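Local coordinates for amino acid ABC transporter, periplasmic amino acid-binding protein, putative (Streptococcus pneumoniae, PDB 4I62), which binds L-arginine as the substrate-binding protein of an amino acid ABC transporter, probably handing it on to the membrane permease for uptake, at residues A[56-60]-A[61-65]; A[74-78]-A[79-83]. All blocks are in the same frame, centred on the assembly; numbering follows the deposited sequence.

Interaction 1 (A[56-60]-A[61-65]); sequences KVVDG and KNQIV
A beta hairpin with a two-residue loop, projecting from the surface of this periplasmic binding protein type II fold, joins Lys56-Val58 to Lys61-Val65 through a type I' turn, with Asp59 and Gly60 at its tip. The turn closes from both ends: Val58 N reaches Lys61 O at 2.9 Å, almost straight, while Lys61 N returns to Val58 O at 3.1 Å from well above that carbonyl's plane. Gly60, with phi 86°, takes a backbone shape that suits glycine. At the next hydrogen-bonded pair, two residues along each strand, Lys56 N donates to Gln63 O in the carbonyl plane, and Gln63 N answers to Lys56 O at 2.8 Å. Val58 and Gln63 share one face, where their side chains meet at about a right angle and Gln63 CG lies 3.9 Å from Val58 CB. The same face carries the contact of Lys56 CB with Val65 CG2 at 3.7 Å; from there the Lys56 chain, extended as far as CE and bent only at its last torsion, runs out from the strand pair, and NZ hydrogen-bonds to the carbonyl oxygen of Ala265. Val57 and Asn62, a non-hydrogen-bonded pair, occupy the other face. Asn62 CG sits beside its own backbone N (chi1 -71°), a turn that brings the amide oxygen back toward the partner strand and puts Asn62 OD1 3.3 Å from Val57 CG2.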
loop_
_atom_site.group_PDB
_atom_site.type_symbol
_atom_site.label_atom_id
_atom_site.label_comp_id
_atom_site.label_asym_id
_atom_site.label_seq_id
_atom_site.Cartn_x
_atom_site.Cartn_y
_atom_site.Cartn_z
ATOM N N LYS A 56 12.676 3.922 7.595
ATOM C CA LYS A 56 13.070 5.163 8.232
ATOM C C LYS A 56 14.450 4.951 8.818
ATOM O O LYS A 56 14.686 3.938 9.480
ATOM C CB LYS A 56 12.068 5.483 9.353
ATOM C CG LYS A 56 12.311 6.792 10.062
ATOM C CD LYS A 56 11.191 7.057 11.074
ATOM C CE LYS A 56 11.460 8.294 11.934
ATOM N NZ LYS A 56 11.681 9.502 11.069
ATOM N N VAL A 57 15.374 5.893 8.650
ATOM C CA VAL A 57 16.666 5.764 9.306
ATOM C C VAL A 57 16.506 6.159 10.772
ATOM O O VAL A 57 16.055 7.274 11.104
ATOM C CB VAL A 57 17.741 6.614 8.626
ATOM C CG1 VAL A 57 19.117 6.235 9.166
ATOM C CG2 VAL A 57 17.660 6.434 7.116
ATOM N N VAL A 58 16.868 5.233 11.646
ATOM C CA VAL A 58 16.756 5.428 13.077
ATOM C C VAL A 58 18.119 5.056 13.647
ATOM O O VAL A 58 18.557 3.921 13.487
ATOM C CB VAL A 58 15.641 4.520 13.661
ATOM C CG1 VAL A 58 15.557 4.720 15.148
ATOM C CG2 VAL A 58 14.302 4.866 13.035
ATOM N N ASP A 59 18.801 6.010 14.273
ATOM C CA ASP A 59 20.088 5.709 14.894
ATOM C C ASP A 59 21.052 5.064 13.885
ATOM O O ASP A 59 21.805 4.142 14.218
ATOM C CB ASP A 59 19.857 4.798 16.112
ATOM C CG ASP A 59 20.999 4.801 17.090
ATOM O OD1 ASP A 59 21.723 5.815 17.176
ATOM O OD2 ASP A 59 21.141 3.777 17.806
ATOM N N GLY A 60 21.025 5.559 12.649
ATOM C CA GLY A 60 22.007 5.137 11.666
ATOM C C GLY A 60 21.663 3.877 10.887
ATOM O O GLY A 60 22.453 3.446 10.027
ATOM N N LYS A 61 20.497 3.285 11.153
ATOM C CA LYS A 61 20.088 2.083 10.431
ATOM C C LYS A 61 18.642 2.178 9.957
ATOM O O LYS A 61 17.767 2.709 10.670
ATOM C CB LYS A 61 20.261 0.856 11.327
ATOM C CG LYS A 61 21.709 0.590 11.773
ATOM C CD LYS A 61 22.677 0.439 10.561
ATOM C CE LYS A 61 24.102 0.026 10.961
ATOM N NZ LYS A 61 24.717 0.973 11.931
ATOM N N ASN A 62 18.374 1.658 8.769
ATOM C CA ASN A 62 17.001 1.592 8.291
ATOM C C ASN A 62 16.152 0.644 9.121
ATOM O O ASN A 62 16.589 -0.463 9.452
ATOM C CB ASN A 62 16.963 1.133 6.839
ATOM C CG ASN A 62 17.482 2.182 5.895
ATOM O OD1 ASN A 62 17.085 3.340 5.974
ATOM N ND2 ASN A 62 18.367 1.788 4.979
ATOM N N GLN A 63 14.952 1.104 9.467
ATOM C CA GLN A 63 13.977 0.324 10.225
ATOM C C GLN A 63 12.646 0.378 9.494
ATOM O O GLN A 63 12.280 1.434 8.973
ATOM C CB GLN A 63 13.782 0.964 11.600
ATOM C CG GLN A 63 14.979 0.802 12.526
ATOM C CD GLN A 63 14.896 -0.469 13.335
ATOM O OE1 GLN A 63 15.032 -1.567 12.799
ATOM N NE2 GLN A 63 14.692 -0.329 14.636
ATOM N N ILE A 64 11.917 -0.734 9.450
ATOM C CA ILE A 64 10.585 -0.757 8.848
ATOM C C ILE A 64 9.575 -0.269 9.860
ATOM O O ILE A 64 9.452 -0.846 10.960
ATOM C CB ILE A 64 10.223 -2.160 8.373
ATOM C CG1 ILE A 64 11.170 -2.618 7.271
ATOM C CG2 ILE A 64 8.785 -2.199 7.839
ATOM C CD1 ILE A 64 11.032 -4.087 6.896
ATOM N N VAL A 65 8.836 0.777 9.492
ATOM C CA VAL A 65 7.876 1.418 10.370
ATOM C C VAL A 65 6.634 1.786 9.563
ATOM O O VAL A 65 6.645 1.722 8.335
ATOM C CB VAL A 65 8.473 2.707 11.002
ATOM C CG1 VAL A 65 9.697 2.394 11.848
ATOM C CG2 VAL A 65 8.819 3.711 9.941
#

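Interaction 2 (A[74-78]-A[79-83]); sequences AIATE and LGVEL
Ile75 and Leu79, one helical turn apart, run alongside each other in the same direction, with Ile75 CG2 4.0 Å from Leu79 CD1. Leu79 CG, swung beside its own backbone N (chi1 -66°), also rests 3.4 Å from Ile75 O, the carbonyl that accepts Leu79 N in a regular helical bond of 3.0 Å. The next carbonyls are taken up differently. Val81 N donates to Ala76 O at 3.1 Å, close to straight at the hydrogen (172°), and Gly80 N donates to Thr77 O at 3.1 Å from far above the carbonyl plane, in a more bent bond. Gly80, itself the donor of the second bond, turns the chain out of the helix with phi 71°, a backbone shape glycine adopts readily. Although its CB bond points away overall, the methyl of Ala76 still touches the returning chain: its CB stands 3.5 Å from Val81 O and 4.0 Å from Leu83 CB, and Val81 CG2 lies more loosely against the same methyl. Here the chain leaving the turn passes close beside the last helical turn.

Further out, Ile75, Leu79 and Val81 all touch Leu41 of the neighbouring strand 40-45, and Leu83 reaches Val43. Helix 236-251 covers another flank, where Thr245 touches Ile75 and Glu78, and Ala241 touches Leu79; a long, weak ion pair runs there from Glu78 OE1 to Lys244 NZ. Thr77 OG1 hydrogen-bonds back to the carbonyl oxygen of Lys73 inside the helix. Positive phi at Gly80 and two bonds back into the last turn define a Schellman motif, here ending helix 67-79 and leading into strand 82-87 at the edge of a parallel sheet, as in alpha/beta folds.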
loop_
_atom_site.group_PDB
_atom_site.type_symbol
_atom_site.label_atom_id
_atom_site.label_comp_id
_atom_site.label_asym_id
_atom_site.label_seq_id
_atom_site.Cartn_x
_atom_site.Cartn_y
_atom_site.Cartn_z
ATOM N N ALA A 74 -0.554 -4.731 16.945
ATOM C CA ALA A 74 -1.788 -4.876 17.702
ATOM C C ALA A 74 -2.405 -6.258 17.496
ATOM O O ALA A 74 -2.921 -6.868 18.435
ATOM C CB ALA A 74 -2.783 -3.743 17.366
ATOM N N ILE A 75 -2.378 -6.762 16.255
ATOM C CA ILE A 75 -2.897 -8.095 15.987
ATOM C C ILE A 75 -2.068 -9.157 16.707
ATOM O O ILE A 75 -2.610 -10.076 17.290
ATOM C CB ILE A 75 -2.974 -8.348 14.449
ATOM C CG1 ILE A 75 -3.934 -7.365 13.796
ATOM C CG2 ILE A 75 -3.323 -9.805 14.170
ATOM C CD1 ILE A 75 -3.808 -7.321 12.276
ATOM N N ALA A 76 -0.744 -9.040 16.644
ATOM C CA ALA A 76 0.120 -10.014 17.305
ATOM C C ALA A 76 -0.138 -10.005 18.814
ATOM O O ALA A 76 -0.210 -11.062 19.424
ATOM C CB ALA A 76 1.583 -9.727 17.000
ATOM N N THR A 77 -0.306 -8.823 19.414
ATOM C CA THR A 77 -0.604 -8.698 20.850
ATOM C C THR A 77 -1.942 -9.391 21.162
ATOM O O THR A 77 -2.059 -10.136 22.157
ATOM C CB THR A 77 -0.691 -7.201 21.264
ATOM O OG1 THR A 77 0.607 -6.602 21.129
ATOM C CG2 THR A 77 -1.168 -7.059 22.704
ATOM N N GLU A 78 -2.958 -9.169 20.325
ATOM C CA GLU A 78 -4.267 -9.824 20.476
ATOM C C GLU A 78 -4.147 -11.347 20.478
ATOM O O GLU A 78 -4.809 -12.016 21.279
ATOM C CB GLU A 78 -5.243 -9.358 19.378
ATOM C CG GLU A 78 -6.592 -10.083 19.374
ATOM C CD GLU A 78 -7.379 -9.856 20.643
ATOM O OE1 GLU A 78 -7.284 -8.745 21.218
ATOM O OE2 GLU A 78 -8.104 -10.789 21.072
ATOM N N LEU A 79 -3.286 -11.883 19.615
ATOM C CA LEU A 79 -3.073 -13.314 19.497
ATOM C C LEU A 79 -2.101 -13.870 20.544
ATOM O O LEU A 79 -1.953 -15.083 20.665
ATOM C CB LEU A 79 -2.517 -13.620 18.114
ATOM C CG LEU A 79 -3.462 -13.354 16.933
ATOM C CD1 LEU A 79 -2.737 -13.461 15.589
ATOM C CD2 LEU A 79 -4.613 -14.330 16.965
ATOM N N GLY A 80 -1.424 -13.002 21.295
ATOM C CA GLY A 80 -0.442 -13.431 22.288
ATOM C C GLY A 80 0.846 -14.001 21.702
ATOM O O GLY A 80 1.491 -14.853 22.333
ATOM N N VAL A 81 1.249 -13.523 20.527
ATOM C CA VAL A 81 2.423 -14.042 19.819
ATOM C C VAL A 81 3.365 -12.922 19.449
ATOM O O VAL A 81 3.008 -11.747 19.457
ATOM C CB VAL A 81 2.041 -14.868 18.554
ATOM C CG1 VAL A 81 1.149 -16.042 18.919
ATOM C CG2 VAL A 81 1.332 -13.976 17.483
ATOM N N GLU A 82 4.585 -13.311 19.088
ATOM C CA GLU A 82 5.557 -12.363 18.565
ATOM C C GLU A 82 5.213 -11.944 17.130
ATOM O O GLU A 82 4.629 -12.713 16.387
ATOM C CB GLU A 82 6.958 -12.972 18.573
ATOM C CG GLU A 82 7.388 -13.554 19.913
ATOM C CD GLU A 82 7.697 -12.489 20.942
ATOM O OE1 GLU A 82 7.680 -11.305 20.579
ATOM O OE2 GLU A 82 7.969 -12.832 22.104
ATOM N N LEU A 83 5.573 -10.732 16.762
ATOM C CA LEU A 83 5.456 -10.290 15.368
ATOM C C LEU A 83 6.768 -10.497 14.604
ATOM O O LEU A 83 7.827 -10.119 15.076
ATOM C CB LEU A 83 5.103 -8.813 15.335
ATOM C CG LEU A 83 5.046 -8.162 13.943
ATOM C CD1 LEU A 83 3.982 -8.829 13.083
ATOM C CD2 LEU A 83 4.794 -6.694 14.061
#

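Both contacts are local chain reversals, and they follow in series: strand 61-65 of interaction 1 runs on into helix 67-79, whose C-terminal end forms interaction 2. Their centres are 22 Å apart, and they do not touch. Interaction 1 is a surface hairpin without a buried residue, held mainly by paired backbone bonds between strands. Interaction 2 is partly buried, with Ile75, Ala76 and Leu79 in the interior, and adds apolar packing to the backbone bonds that end a helix. Each reversal has a glycine with positive phi, Gly60 in the hairpin loop and Gly80 after the helix. Strand 61-65 also meets strand 82-87 through Ile64, which touches Leu85 and Pro87.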